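Local coordinates for uncharacterized protein (PDB 4EUY) that is of uncharacterised function but, as a thioredoxin-like protein with a CxxC disulfide, probably takes part in thiol-disulfide exchange, at residues Leu20-Ile25 with Val75-Asn80; Asn48-Ile53 with Arg98-Phe103; Lys26-Gly31 with Glu54-Asp59. One frame throughout, in Å; residues are numbered along the deposited sequence.

Interaction 1 (Leu20-Ile25 with Val75-Asn80)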
ATOM      1  N   LEU A  20      11.373  -1.628  -2.453  1.00117.90           N
ATOM      2  CA  LEU A  20      10.172  -1.661  -1.614  1.00107.63           C
ATOM      3  C   LEU A  20       9.018  -0.834  -2.111  1.00101.12           C
ATOM      4  O   LEU A  20       9.159   0.355  -2.301  1.00103.30           O
ATOM      5  CB  LEU A  20      10.596  -1.175  -0.248  1.00110.88           C
ATOM      6  CG  LEU A  20       9.801  -1.517   0.993  1.00108.32           C
ATOM      7  CD1 LEU A  20       9.396  -2.969   1.011  1.00107.35           C
ATOM      8  CD2 LEU A  20      10.567  -1.159   2.237  1.00108.09           C
ATOM      9  N   VAL A  21       7.874  -1.481  -2.273  1.00 98.25           N
ATOM     10  CA  VAL A  21       6.707  -0.892  -2.940  1.00 87.36           C
ATOM     11  C   VAL A  21       5.414  -1.255  -2.262  1.00 77.06           C
ATOM     12  O   VAL A  21       5.250  -2.354  -1.794  1.00 76.72           O
ATOM     13  CB  VAL A  21       6.556  -1.496  -4.321  1.00 89.19           C
ATOM     14  CG1 VAL A  21       5.284  -0.996  -5.004  1.00 85.41           C
ATOM     15  CG2 VAL A  21       7.808  -1.197  -5.109  1.00 93.07           C
ATOM     16  N   LEU A  22       4.478  -0.341  -2.264  1.00 71.01           N
ATOM     17  CA  LEU A  22       3.306  -0.505  -1.469  1.00 71.34           C
ATOM     18  C   LEU A  22       2.104  -0.313  -2.393  1.00 69.94           C
ATOM     19  O   LEU A  22       2.005   0.716  -3.081  1.00 67.94           O
ATOM     20  CB  LEU A  22       3.328   0.530  -0.329  1.00 69.91           C
ATOM     21  CG  LEU A  22       2.040   0.555   0.493  1.00 68.59           C
ATOM     22  CD1 LEU A  22       2.153   1.504   1.667  1.00 70.07           C
ATOM     23  CD2 LEU A  22       0.875   0.965  -0.390  1.00 63.12           C
ATOM     24  N   LEU A  23       1.199  -1.291  -2.430  1.00 68.77           N
ATOM     25  CA  LEU A  23      -0.025  -1.121  -3.220  1.00 67.94           C
ATOM     26  C   LEU A  23      -1.121  -0.744  -2.324  1.00 68.41           C
ATOM     27  O   LEU A  23      -1.328  -1.380  -1.272  1.00 70.21           O
ATOM     28  CB  LEU A  23      -0.453  -2.385  -3.897  1.00 71.37           C
ATOM     29  CG  LEU A  23       0.123  -2.453  -5.293  1.00 75.09           C
ATOM     30  CD1 LEU A  23       1.644  -2.410  -5.193  1.00 76.27           C
ATOM     31  CD2 LEU A  23      -0.382  -3.748  -5.906  1.00 75.82           C
ATOM     32  N   PHE A  24      -1.810   0.307  -2.722  1.00 66.51           N
ATOM     33  CA  PHE A  24      -2.990   0.729  -2.015  1.00 66.86           C
ATOM     34  C   PHE A  24      -4.137   0.492  -2.988  1.00 67.93           C
ATOM     35  O   PHE A  24      -4.209   1.105  -4.103  1.00 67.24           O
ATOM     36  CB  PHE A  24      -2.906   2.198  -1.606  1.00 67.20           C
ATOM     37  CG  PHE A  24      -4.023   2.620  -0.706  1.00 69.16           C
ATOM     38  CD1 PHE A  24      -3.833   2.730   0.655  1.00 71.34           C
ATOM     39  CD2 PHE A  24      -5.283   2.855  -1.214  1.00 72.88           C
ATOM     40  CE1 PHE A  24      -4.885   3.080   1.496  1.00 74.09           C
ATOM     41  CE2 PHE A  24      -6.334   3.230  -0.383  1.00 77.55           C
ATOM     42  CZ  PHE A  24      -6.142   3.331   0.977  1.00 74.07           C
ATOM     43  N   ILE A  25      -5.032  -0.396  -2.583  1.00 64.48           N
ATOM     44  CA  ILE A  25      -6.127  -0.783  -3.472  1.00 70.03           C
ATOM     45  C   ILE A  25      -7.432  -0.329  -2.919  1.00 70.57           C
ATOM     46  O   ILE A  25      -7.717  -0.535  -1.717  1.00 66.87           O
ATOM     47  CB  ILE A  25      -6.189  -2.305  -3.666  1.00 71.87           C
ATOM     48  CG1 ILE A  25      -4.779  -2.811  -4.097  1.00 70.31           C
ATOM     49  CG2 ILE A  25      -7.278  -2.644  -4.670  1.00 66.90           C
ATOM     50  CD1 ILE A  25      -4.754  -4.255  -4.532  1.00 68.08           C
ATOM     51  N   VAL A  75      -3.784  -2.722   1.660  1.00 68.80           N
ATOM     52  CA  VAL A  75      -2.424  -2.332   1.437  1.00 68.96           C
ATOM     53  C   VAL A  75      -1.600  -3.572   1.363  1.00 71.43           C
ATOM     54  O   VAL A  75      -1.766  -4.474   2.185  1.00 72.66           O
ATOM     55  CB  VAL A  75      -1.891  -1.467   2.561  1.00 67.85           C
ATOM     56  CG1 VAL A  75      -0.398  -1.248   2.392  1.00 67.90           C
ATOM     57  CG2 VAL A  75      -2.636  -0.158   2.520  1.00 69.56           C
ATOM     58  N   LEU A  76      -0.727  -3.608   0.368  1.00 70.04           N
ATOM     59  CA  LEU A  76       0.198  -4.694   0.228  1.00 73.32           C
ATOM     60  C   LEU A  76       1.539  -4.090   0.177  1.00 77.64           C
ATOM     61  O   LEU A  76       1.740  -3.011  -0.420  1.00 80.22           O
ATOM     62  CB  LEU A  76      -0.033  -5.420  -1.085  1.00 72.86           C
ATOM     63  CG  LEU A  76      -1.435  -5.995  -1.126  1.00 72.56           C
ATOM     64  CD1 LEU A  76      -1.580  -6.924  -2.302  1.00 75.59           C
ATOM     65  CD2 LEU A  76      -1.672  -6.765   0.154  1.00 75.46           C
ATOM     66  N   LEU A  77       2.473  -4.776   0.792  1.00 77.07           N
ATOM     67  CA  LEU A  77       3.814  -4.302   0.740  1.00 77.71           C
ATOM     68  C   LEU A  77       4.621  -5.383   0.089  1.00 81.91           C
ATOM     69  O   LEU A  77       4.530  -6.549   0.489  1.00 85.64           O
ATOM     70  CB  LEU A  77       4.303  -4.014   2.143  1.00 77.09           C
ATOM     71  CG  LEU A  77       5.454  -3.028   2.218  1.00 77.86           C
ATOM     72  CD1 LEU A  77       5.092  -1.748   1.483  1.00 80.32           C
ATOM     73  CD2 LEU A  77       5.762  -2.748   3.671  1.00 77.93           C
ATOM     74  N   PHE A  78       5.414  -4.994  -0.902  1.00 81.24           N
ATOM     75  CA  PHE A  78       6.249  -5.914  -1.620  1.00 85.16           C
ATOM     76  C   PHE A  78       7.718  -5.567  -1.475  1.00 92.41           C
ATOM     77  O   PHE A  78       8.093  -4.389  -1.612  1.00 93.21           O
ATOM     78  CB  PHE A  78       5.884  -5.833  -3.070  1.00 85.69           C
ATOM     79  CG  PHE A  78       4.560  -6.431  -3.379  1.00 86.37           C
ATOM     80  CD1 PHE A  78       4.427  -7.791  -3.531  1.00 91.76           C
ATOM     81  CD2 PHE A  78       3.436  -5.649  -3.513  1.00 85.32           C
ATOM     82  CE1 PHE A  78       3.190  -8.354  -3.814  1.00 90.02           C
ATOM     83  CE2 PHE A  78       2.198  -6.212  -3.801  1.00 82.37           C
ATOM     84  CZ  PHE A  78       2.077  -7.561  -3.964  1.00 81.91           C
ATOM     85  N   TYR A  79       8.554  -6.570  -1.201  1.00 96.09           N
ATOM     86  CA  TYR A  79       9.986  -6.336  -1.214  1.00105.22           C
ATOM     87  C   TYR A  79      10.594  -7.170  -2.276  1.00111.86           C
ATOM     88  O   TYR A  79      10.427  -8.377  -2.268  1.00111.82           O
ATOM     89  CB  TYR A  79      10.672  -6.662   0.095  1.00111.83           C
ATOM     90  CG  TYR A  79      12.171  -6.429   0.024  1.00120.31           C
ATOM     91  CD1 TYR A  79      12.686  -5.187  -0.338  1.00121.46           C
ATOM     92  CD2 TYR A  79      13.069  -7.458   0.313  1.00134.99           C
ATOM     93  CE1 TYR A  79      14.048  -4.969  -0.414  1.00135.21           C
ATOM     94  CE2 TYR A  79      14.447  -7.260   0.247  1.00147.85           C
ATOM     95  CZ  TYR A  79      14.936  -6.013  -0.120  1.00149.15           C
ATOM     96  OH  TYR A  79      16.305  -5.809  -0.186  1.00157.94           O
ATOM     97  N   ASN A  80      11.323  -6.513  -3.175  1.00118.89           N
ATOM     98  CA  ASN A  80      11.846  -7.141  -4.377  1.00123.82           C
ATOM     99  C   ASN A  80      10.824  -8.129  -4.952  1.00118.65           C
ATOM    100  O   ASN A  80      11.160  -9.239  -5.313  1.00124.25           O
ATOM    101  CB  ASN A  80      13.197  -7.831  -4.087  1.00134.84           C
ATOM    102  CG  ASN A  80      14.356  -6.852  -4.005  1.00140.52           C
ATOM    103  OD1 ASN A  80      14.374  -5.959  -3.161  1.00143.04           O
ATOM    104  ND2 ASN A  80      15.334  -7.022  -4.880  1.00148.17           N
TER

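Interaction 2 (Asn48-Ile53 with Arg98-Phe103)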
ATOM      1  N   ASN A  48      11.087   7.869   2.053  1.00124.09           N
ATOM      2  CA  ASN A  48      11.263   8.183   0.631  1.00129.67           C
ATOM      3  C   ASN A  48      11.411   6.917  -0.246  1.00126.36           C
ATOM      4  O   ASN A  48      10.919   6.863  -1.386  1.00130.09           O
ATOM      5  CB  ASN A  48      12.504   9.108   0.472  1.00142.73           C
ATOM      6  N   TYR A  49      12.072   5.898   0.312  1.00124.00           N
ATOM      7  CA  TYR A  49      12.421   4.650  -0.412  1.00121.58           C
ATOM      8  C   TYR A  49      11.287   3.655  -0.631  1.00110.57           C
ATOM      9  O   TYR A  49      11.523   2.529  -1.109  1.00108.70           O
ATOM     10  CB  TYR A  49      13.574   3.911   0.307  1.00127.51           C
ATOM     11  CG  TYR A  49      13.267   3.365   1.707  1.00121.67           C
ATOM     12  CD1 TYR A  49      12.774   2.081   1.883  1.00114.73           C
ATOM     13  CD2 TYR A  49      13.524   4.134   2.852  1.00124.83           C
ATOM     14  CE1 TYR A  49      12.504   1.593   3.158  1.00115.71           C
ATOM     15  CE2 TYR A  49      13.272   3.653   4.127  1.00122.36           C
ATOM     16  CZ  TYR A  49      12.755   2.384   4.284  1.00118.76           C
ATOM     17  OH  TYR A  49      12.490   1.897   5.557  1.00119.11           O
ATOM     18  N   VAL A  50      10.077   4.051  -0.248  1.00102.87           N
ATOM     19  CA  VAL A  50       8.898   3.287  -0.589  1.00 94.44           C
ATOM     20  C   VAL A  50       8.217   3.934  -1.756  1.00 91.33           C
ATOM     21  O   VAL A  50       8.091   5.166  -1.834  1.00 89.58           O
ATOM     22  CB  VAL A  50       7.941   3.200   0.575  1.00 89.17           C
ATOM     23  CG1 VAL A  50       6.765   2.294   0.221  1.00 81.83           C
ATOM     24  CG2 VAL A  50       8.729   2.699   1.776  1.00 89.92           C
ATOM     25  N   GLU A  51       7.815   3.070  -2.673  1.00 89.73           N
ATOM     26  CA  GLU A  51       7.096   3.491  -3.837  1.00 92.52           C
ATOM     27  C   GLU A  51       5.646   3.099  -3.697  1.00 87.32           C
ATOM     28  O   GLU A  51       5.311   1.941  -3.423  1.00 86.94           O
ATOM     29  CB  GLU A  51       7.687   2.876  -5.097  1.00 96.82           C
ATOM     30  CG  GLU A  51       6.664   2.739  -6.216  1.00 97.93           C
ATOM     31  CD  GLU A  51       7.230   2.906  -7.626  1.00104.11           C
ATOM     32  OE1 GLU A  51       8.476   2.693  -7.777  1.00104.87           O
ATOM     33  OE2 GLU A  51       6.392   3.234  -8.559  1.00100.70           O
ATOM     34  N   LYS A  52       4.780   4.072  -3.905  1.00 84.41           N
ATOM     35  CA  LYS A  52       3.364   3.813  -3.836  1.00 80.65           C
ATOM     36  C   LYS A  52       2.796   3.640  -5.231  1.00 79.11           C
ATOM     37  O   LYS A  52       3.118   4.403  -6.187  1.00 79.03           O
ATOM     38  CB  LYS A  52       2.674   4.963  -3.126  1.00 82.67           C
ATOM     39  CG  LYS A  52       1.162   4.859  -3.013  1.00 83.18           C
ATOM     40  CD  LYS A  52       0.605   6.110  -2.317  1.00 87.13           C
ATOM     41  CE  LYS A  52       0.760   7.390  -3.162  1.00 91.39           C
ATOM     42  NZ  LYS A  52       0.302   7.232  -4.587  1.00 92.42           N
ATOM     43  N   ILE A  53       1.959   2.617  -5.335  1.00 75.65           N
ATOM     44  CA  ILE A  53       1.060   2.471  -6.470  1.00 76.28           C
ATOM     45  C   ILE A  53      -0.352   2.354  -5.987  1.00 74.26           C
ATOM     46  O   ILE A  53      -0.661   1.536  -5.100  1.00 73.31           O
ATOM     47  CB  ILE A  53       1.371   1.222  -7.284  1.00 76.71           C
ATOM     48  CG1 ILE A  53       2.830   1.283  -7.732  1.00 81.53           C
ATOM     49  CG2 ILE A  53       0.452   1.175  -8.498  1.00 77.48           C
ATOM     50  CD1 ILE A  53       3.253   0.170  -8.660  1.00 81.50           C
ATOM     51  N   ARG A  98       6.367  -0.280  11.159  1.00 79.63           N
ATOM     52  CA  ARG A  98       7.458  -1.039  11.757  1.00 82.53           C
ATOM     53  C   ARG A  98       7.972  -1.915  10.654  1.00 79.95           C
ATOM     54  O   ARG A  98       9.173  -2.036  10.456  1.00 83.16           O
ATOM     55  CB  ARG A  98       7.021  -1.846  12.967  1.00 84.60           C
ATOM     56  CG  ARG A  98       6.151  -1.034  13.935  1.00 90.20           C
ATOM     57  CD  ARG A  98       5.891  -1.733  15.263  1.00 97.32           C
ATOM     58  NE  ARG A  98       7.172  -1.905  15.956  1.00106.54           N
ATOM     59  CZ  ARG A  98       7.321  -2.324  17.211  1.00115.86           C
ATOM     60  NH1 ARG A  98       8.554  -2.435  17.725  1.00122.47           N
ATOM     61  NH2 ARG A  98       6.252  -2.632  17.949  1.00118.81           N
ATOM     62  N   THR A  99       7.062  -2.450   9.854  1.00 76.55           N
ATOM     63  CA  THR A  99       7.505  -3.300   8.770  1.00 75.24           C
ATOM     64  C   THR A  99       8.369  -2.528   7.827  1.00 77.87           C
ATOM     65  O   THR A  99       9.452  -2.990   7.466  1.00 80.26           O
ATOM     66  CB  THR A  99       6.355  -3.892   8.010  1.00 71.36           C
ATOM     67  OG1 THR A  99       5.502  -4.494   8.977  1.00 70.93           O
ATOM     68  CG2 THR A  99       6.886  -4.958   7.006  1.00 72.02           C
ATOM     69  N   ILE A 100       7.929  -1.332   7.455  1.00 78.26           N
ATOM     70  CA  ILE A 100       8.752  -0.552   6.535  1.00 82.98           C
ATOM     71  C   ILE A 100      10.137  -0.337   7.152  1.00 87.83           C
ATOM     72  O   ILE A 100      11.171  -0.497   6.497  1.00 89.54           O
ATOM     73  CB  ILE A 100       8.145   0.809   6.209  1.00 85.55           C
ATOM     74  CG1 ILE A 100       6.832   0.640   5.394  1.00 83.04           C
ATOM     75  CG2 ILE A 100       9.199   1.634   5.470  1.00 91.79           C
ATOM     76  CD1 ILE A 100       5.948   1.867   5.355  1.00 84.09           C
ATOM     77  N   GLN A 101      10.125  -0.030   8.445  1.00 88.31           N
ATOM     78  CA  GLN A 101      11.320   0.288   9.157  1.00 93.61           C
ATOM     79  C   GLN A 101      12.330  -0.827   9.065  1.00 95.79           C
ATOM     80  O   GLN A 101      13.532  -0.582   9.156  1.00102.15           O
ATOM     81  CB  GLN A 101      10.983   0.613  10.604  1.00 95.65           C
ATOM     82  CG  GLN A 101      10.561   2.056  10.762  1.00100.42           C
ATOM     83  CD  GLN A 101      10.015   2.364  12.130  1.00105.04           C
ATOM     84  OE1 GLN A 101       9.284   1.577  12.698  1.00105.97           O
ATOM     85  NE2 GLN A 101      10.354   3.526  12.661  1.00115.06           N
ATOM     86  N   LEU A 102      11.876  -2.050   8.843  1.00 92.37           N
ATOM     87  CA  LEU A 102      12.823  -3.147   8.816  1.00 97.37           C
ATOM     88  C   LEU A 102      13.697  -2.988   7.621  1.00102.62           C
ATOM     89  O   LEU A 102      14.654  -3.729   7.496  1.00109.81           O
ATOM     90  CB  LEU A 102      12.146  -4.493   8.686  1.00 95.19           C
ATOM     91  CG  LEU A 102      11.676  -5.103   9.977  1.00 96.83           C
ATOM     92  CD1 LEU A 102      10.343  -4.500  10.386  1.00 93.79           C
ATOM     93  CD2 LEU A 102      11.578  -6.594   9.731  1.00 98.93           C
ATOM     94  N   PHE A 103      13.433  -1.985   6.813  1.00107.06           N
ATOM     95  CA  PHE A 103      14.310  -1.691   5.718  1.00114.70           C
ATOM     96  C   PHE A 103      15.149  -0.403   5.770  1.00125.04           C
ATOM     97  O   PHE A 103      15.884  -0.034   4.875  1.00129.19           O
ATOM     98  CB  PHE A 103      13.473  -1.808   4.473  1.00112.56           C
ATOM     99  CG  PHE A 103      12.912  -3.172   4.278  1.00107.01           C
ATOM    100  CD1 PHE A 103      13.658  -4.167   3.697  1.00108.99           C
ATOM    101  CD2 PHE A 103      11.643  -3.459   4.697  1.00100.39           C
ATOM    102  CE1 PHE A 103      13.144  -5.426   3.519  1.00106.55           C
ATOM    103  CE2 PHE A 103      11.119  -4.714   4.517  1.00 99.02           C
ATOM    104  CZ  PHE A 103      11.873  -5.702   3.930  1.00101.67           C
TER

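Interaction 3 (Lys26-Gly31 with Glu54-Asp59)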
ATOM      1  N   LYS A  26      -8.224   0.307  -3.776  1.00 73.37           N
ATOM      2  CA  LYS A  26      -9.485   0.859  -3.309  1.00 80.45           C
ATOM      3  C   LYS A  26     -10.548   0.733  -4.331  1.00 84.88           C
ATOM      4  O   LYS A  26     -10.308   0.327  -5.468  1.00 82.14           O
ATOM      5  CB  LYS A  26      -9.351   2.321  -2.890  1.00 87.27           C
ATOM      6  CG  LYS A  26      -8.439   3.164  -3.773  1.00 94.65           C
ATOM      7  CD  LYS A  26      -8.631   4.655  -3.487  1.00103.90           C
ATOM      8  CE  LYS A  26      -7.620   5.529  -4.231  1.00109.42           C
ATOM      9  NZ  LYS A  26      -7.931   6.987  -4.065  1.00117.82           N
ATOM     10  N   THR A  27     -11.750   1.075  -3.893  1.00 91.47           N
ATOM     11  CA  THR A  27     -12.920   0.953  -4.681  1.00 95.33           C
ATOM     12  C   THR A  27     -13.507   2.319  -4.856  1.00103.48           C
ATOM     13  O   THR A  27     -13.280   3.207  -4.041  1.00100.03           O
ATOM     14  CB  THR A  27     -13.853   0.008  -3.957  1.00 98.58           C
ATOM     15  OG1 THR A  27     -13.397  -1.315  -4.240  1.00 93.06           O
ATOM     16  CG2 THR A  27     -15.375   0.173  -4.408  1.00119.74           C
ATOM     17  N   GLU A  28     -14.294   2.467  -5.914  1.00120.07           N
ATOM     18  CA  GLU A  28     -14.866   3.755  -6.302  1.00129.82           C
ATOM     19  C   GLU A  28     -15.771   4.453  -5.284  1.00130.08           C
ATOM     20  O   GLU A  28     -15.671   5.670  -5.125  1.00135.38           O
ATOM     21  CB  GLU A  28     -15.572   3.623  -7.652  1.00142.57           C
ATOM     22  CG  GLU A  28     -14.581   3.308  -8.770  1.00144.64           C
ATOM     23  CD  GLU A  28     -15.039   3.790 -10.133  1.00154.48           C
ATOM     24  OE1 GLU A  28     -16.148   3.388 -10.556  1.00161.15           O
ATOM     25  OE2 GLU A  28     -14.280   4.557 -10.776  1.00152.87           O
ATOM     26  N   ASN A  29     -16.642   3.729  -4.594  1.00128.72           N
ATOM     27  CA  ASN A  29     -17.424   4.381  -3.535  1.00135.34           C
ATOM     28  C   ASN A  29     -17.116   3.765  -2.181  1.00133.00           C
ATOM     29  O   ASN A  29     -17.654   2.710  -1.834  1.00137.06           O
ATOM     30  CB  ASN A  29     -18.911   4.341  -3.870  1.00146.68           C
ATOM     31  CG  ASN A  29     -19.230   5.096  -5.155  1.00155.62           C
ATOM     32  OD1 ASN A  29     -18.505   6.027  -5.541  1.00152.45           O
ATOM     33  ND2 ASN A  29     -20.311   4.701  -5.826  1.00164.33           N
ATOM     34  N   CYS A  30     -16.226   4.429  -1.432  1.00129.65           N
ATOM     35  CA  CYS A  30     -15.641   3.877  -0.197  1.00118.23           C
ATOM     36  C   CYS A  30     -15.037   5.000   0.646  1.00113.77           C
ATOM     37  O   CYS A  30     -13.986   5.569   0.306  1.00107.22           O
ATOM     38  CB  CYS A  30     -14.600   2.820  -0.545  1.00111.91           C
ATOM     39  SG  CYS A  30     -13.567   2.299   0.838  1.00117.24           S
ATOM     40  N   GLY A  31     -15.730   5.331   1.738  1.00116.46           N
ATOM     41  CA  GLY A  31     -15.420   6.530   2.525  1.00114.29           C
ATOM     42  C   GLY A  31     -14.112   6.400   3.257  1.00106.61           C
ATOM     43  O   GLY A  31     -13.253   7.290   3.199  1.00105.04           O
ATOM     44  N   GLU A  54      -1.222   3.160  -6.576  1.00 75.78           N
ATOM     45  CA  GLU A  54      -2.632   3.085  -6.214  1.00 74.37           C
ATOM     46  C   GLU A  54      -3.381   2.383  -7.286  1.00 72.52           C
ATOM     47  O   GLU A  54      -3.234   2.704  -8.466  1.00 73.74           O
ATOM     48  CB  GLU A  54      -3.207   4.467  -6.062  1.00 77.38           C
ATOM     49  CG  GLU A  54      -2.771   5.133  -4.785  1.00 79.34           C
ATOM     50  CD  GLU A  54      -3.236   6.557  -4.690  1.00 87.07           C
ATOM     51  OE1 GLU A  54      -4.347   6.877  -5.253  1.00 97.21           O
ATOM     52  OE2 GLU A  54      -2.475   7.349  -4.062  1.00 88.91           O
ATOM     53  N   ILE A  55      -4.229   1.466  -6.880  1.00 69.32           N
ATOM     54  CA  ILE A  55      -5.140   0.881  -7.841  1.00 72.15           C
ATOM     55  C   ILE A  55      -6.551   1.158  -7.459  1.00 70.07           C
ATOM     56  O   ILE A  55      -6.960   0.769  -6.366  1.00 72.59           O
ATOM     57  CB  ILE A  55      -5.008  -0.630  -7.880  1.00 74.24           C
ATOM     58  CG1 ILE A  55      -3.575  -1.013  -8.257  1.00 79.85           C
ATOM     59  CG2 ILE A  55      -6.008  -1.187  -8.873  1.00 76.69           C
ATOM     60  CD1 ILE A  55      -3.285  -2.507  -8.175  1.00 77.12           C
ATOM     61  N   LEU A  56      -7.304   1.776  -8.353  1.00 70.72           N
ATOM     62  CA  LEU A  56      -8.749   2.042  -8.131  1.00 71.87           C
ATOM     63  C   LEU A  56      -9.575   1.041  -8.898  1.00 73.84           C
ATOM     64  O   LEU A  56      -9.568   1.050 -10.135  1.00 75.04           O
ATOM     65  CB  LEU A  56      -9.093   3.433  -8.640  1.00 74.94           C
ATOM     66  CG  LEU A  56     -10.476   4.000  -8.412  1.00 79.01           C
ATOM     67  CD1 LEU A  56     -10.830   3.850  -6.945  1.00 79.45           C
ATOM     68  CD2 LEU A  56     -10.522   5.464  -8.855  1.00 81.95           C
ATOM     69  N   LEU A  57     -10.251   0.151  -8.182  1.00 75.44           N
ATOM     70  CA  LEU A  57     -11.140  -0.829  -8.820  1.00 79.03           C
ATOM     71  C   LEU A  57     -12.493  -0.255  -8.961  1.00 85.45           C
ATOM     72  O   LEU A  57     -12.848   0.686  -8.271  1.00 85.24           O
ATOM     73  CB  LEU A  57     -11.251  -2.102  -8.010  1.00 76.42           C
ATOM     74  CG  LEU A  57      -9.939  -2.875  -8.008  1.00 73.06           C
ATOM     75  CD1 LEU A  57      -9.949  -4.039  -7.019  1.00 70.16           C
ATOM     76  CD2 LEU A  57      -9.743  -3.369  -9.419  1.00 75.73           C
ATOM     77  N   GLN A  58     -13.259  -0.835  -9.867  1.00 96.19           N
ATOM     78  CA  GLN A  58     -14.618  -0.376 -10.055  1.00106.57           C
ATOM     79  C   GLN A  58     -15.490  -1.018  -8.997  1.00115.55           C
ATOM     80  O   GLN A  58     -15.089  -1.983  -8.355  1.00115.34           O
ATOM     81  CB  GLN A  58     -15.088  -0.691 -11.467  1.00111.23           C
ATOM     82  CG  GLN A  58     -15.754   0.494 -12.163  1.00115.05           C
ATOM     83  CD  GLN A  58     -15.821   0.350 -13.683  1.00119.31           C
ATOM     84  OE1 GLN A  58     -15.582  -0.726 -14.249  1.00119.17           O
ATOM     85  NE2 GLN A  58     -16.139   1.449 -14.354  1.00122.46           N
ATOM     86  N   ASP A  59     -16.684  -0.471  -8.811  1.00134.54           N
ATOM     87  CA  ASP A  59     -17.586  -0.897  -7.728  1.00145.12           C
ATOM     88  C   ASP A  59     -18.195  -2.323  -7.834  1.00151.10           C
ATOM     89  O   ASP A  59     -17.864  -3.218  -7.051  1.00143.45           O
ATOM     90  CB  ASP A  59     -18.727   0.125  -7.618  1.00153.39           C
ATOM     91  CG  ASP A  59     -19.264   0.237  -6.224  1.00160.50           C
ATOM     92  OD1 ASP A  59     -19.349  -0.805  -5.540  1.00168.38           O
ATOM     93  OD2 ASP A  59     -19.594   1.369  -5.811  1.00163.85           O
TER

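Interaction 1 (Leu20-Ile25 with Val75-Asn80)
The F24 ring meets V75 obliquely, its CD1 lying 3.6 Å from V75 CG2. F78 turns the edge of its ring to the carbonyl oxygen V21 O, which lies near the ring plane, while L23 approaches the same ring at a slant, with CD1 4.1 Å from F78 CD2. The third ring, Y79, has L20 CD1 obliquely beside it and the amide oxygen of its neighbour N80 over one face, offset toward the rim. With CG opposite the backbone N (chi1 -158°), L20 turns its CD1 to within 4.0 Å of Y79 CB.

Between the rings, aliphatic groups fill the same face as F24 and Y79. L22 CG rests 3.6 Å from V75 CG1, and the two side chains run at a slant to one another; on its other flank L22 CB packs on L77 CD1. V21, L23, L76 and F78 project from the reverse face. The backbones are antiparallel, their axes 162° apart. V21 and F78 exchange two bonds, V21 N to F78 O at 3.0 Å and F78 N to V21 O at 2.8 Å, and L23 and L76 form a second such hydrogen-bonded pair. These bonds satisfy the facing amides and carbonyls and fix the register. M36, L37, V40 and L44 of helix 31-45 cover the face of L22 and F24. Two adjacent antiparallel central strands, with a helix packed on one face, are what the thioredoxin fold has at its core.

Interaction 2 (Asn48-Ile53 with Arg98-Phe103)
Y49 reaches I100 because its first torsion (chi1 65°) sets CG between the backbone N and the carbonyl carbon, swinging the ring across to the end of helix 93-101. I100 answers with a chi1 of -67°, which places CG1 beside its own backbone N and turns the CG2 methyl, opposite that N, toward the tyrosine. The phenol oxygen Y49 OH then donates a hydrogen bond to I100 O at 2.9 Å. The donor stands 61° out of the carbonyl plane, above it and not on a lone pair, so the hydroxyl approaches from above the peptide plane, an off-axis geometry. Seen from the ring, by contrast, the acceptor lies at the edge and in the plane.

Apolar contacts back up the bond. I100 CG2 sits obliquely to the phenol ring, 3.8 Å from Y49 CZ, and the same methyl touches V50 CG2 at 3.9 Å, the V50 and I100 side chains crossing at about a right angle. The one methyl is thus shared by Y49 and V50. On the opposite side of the ring plane from the I100 methyl, F103 CB lies 3.8 Å from Y49 CE1, while the ring of F103 meets that of Y79.

The contact ties the entrance of strand 50-57 to the C-terminal end of helix 93-101. L44 of helix 31-45 is a common neighbour of V50 and I100, and L20 of the adjoining strand 20-27 touches both Y49 and F103, which places the contact where the two helices and the sheet converge near the surface.

Interaction 3 (Lys26-Gly31 with Glu54-Asp59)
K26 and T27 pair in parallel with L56 and L57: K26 N donates to I55 O at 2.9 Å, and L57 N returns a bond to K26 O at 2.7 Å, both pointing almost straight at the carbonyl. Past T27 the pairing fades, leaving a weak bond from E28 N to L57 O.

Among the side chains, K26 is the most extensively buried by this contact. Its chi1 of 39° puts CG between the backbone N and the carbonyl carbon, and from there the extended chain passes L56, with CG 4.0 Å from L56 CD1, at a slant. At its end K26 NZ makes a long salt bridge to E54 OE1 (3.8 Å), a loose electrostatic pairing; the other oxygen of that carboxylate, OE2, bonds K52, so E54 is divided between two lysines. L56 CD1 also closes over the backbone of T27, 3.7 Å from T27 C. E28 and Q58 run side by side and point the same way, their carboxylate and amide planes 75° apart, and the touching atoms are E28 OE1 and Q58 CG. T27 turns its methyl to D59, with CG2 4.1 Å from D59 CA, whereas its hydroxyl is hydrogen-bonded to T71 O.

The pair closes the beta-alpha-beta unit of strand 20-27, helix 31-45 and strand 50-57. C30, at the N-cap of that helix and disulfide-bonded to C33, comes three residues after T27, so the parallel pairing ends just short of the CxxC, as in thioredoxins. K26 and E54 face helix 31-45 through L37, K26 also touching C33, while F70 touches T27 and L57, on the opposite face of the sheet.

In the fold
Strand 20-27 is shared by interactions 1 and 3, strand 50-57 by 2 and 3: interaction 1 pairs the former antiparallel with strand 74-79, and interaction 3 pairs its C-terminal end in parallel with the latter. Interaction 2 sets the beginning of strand 50-57 against helix 93-101. The centres of interactions 1 and 2 are about 8 Å apart, those of 1 and 3 about 17 Å, and those of 2 and 3 about 23 Å, on opposite sides of the chain's centre. Along the sequence, interaction 3 is nested within the loop closed by interaction 1, and interaction 2 crosses both. One thioredoxin-like sheet thus links the disulfide end, at interaction 3, to the C-terminal helix at interaction 2.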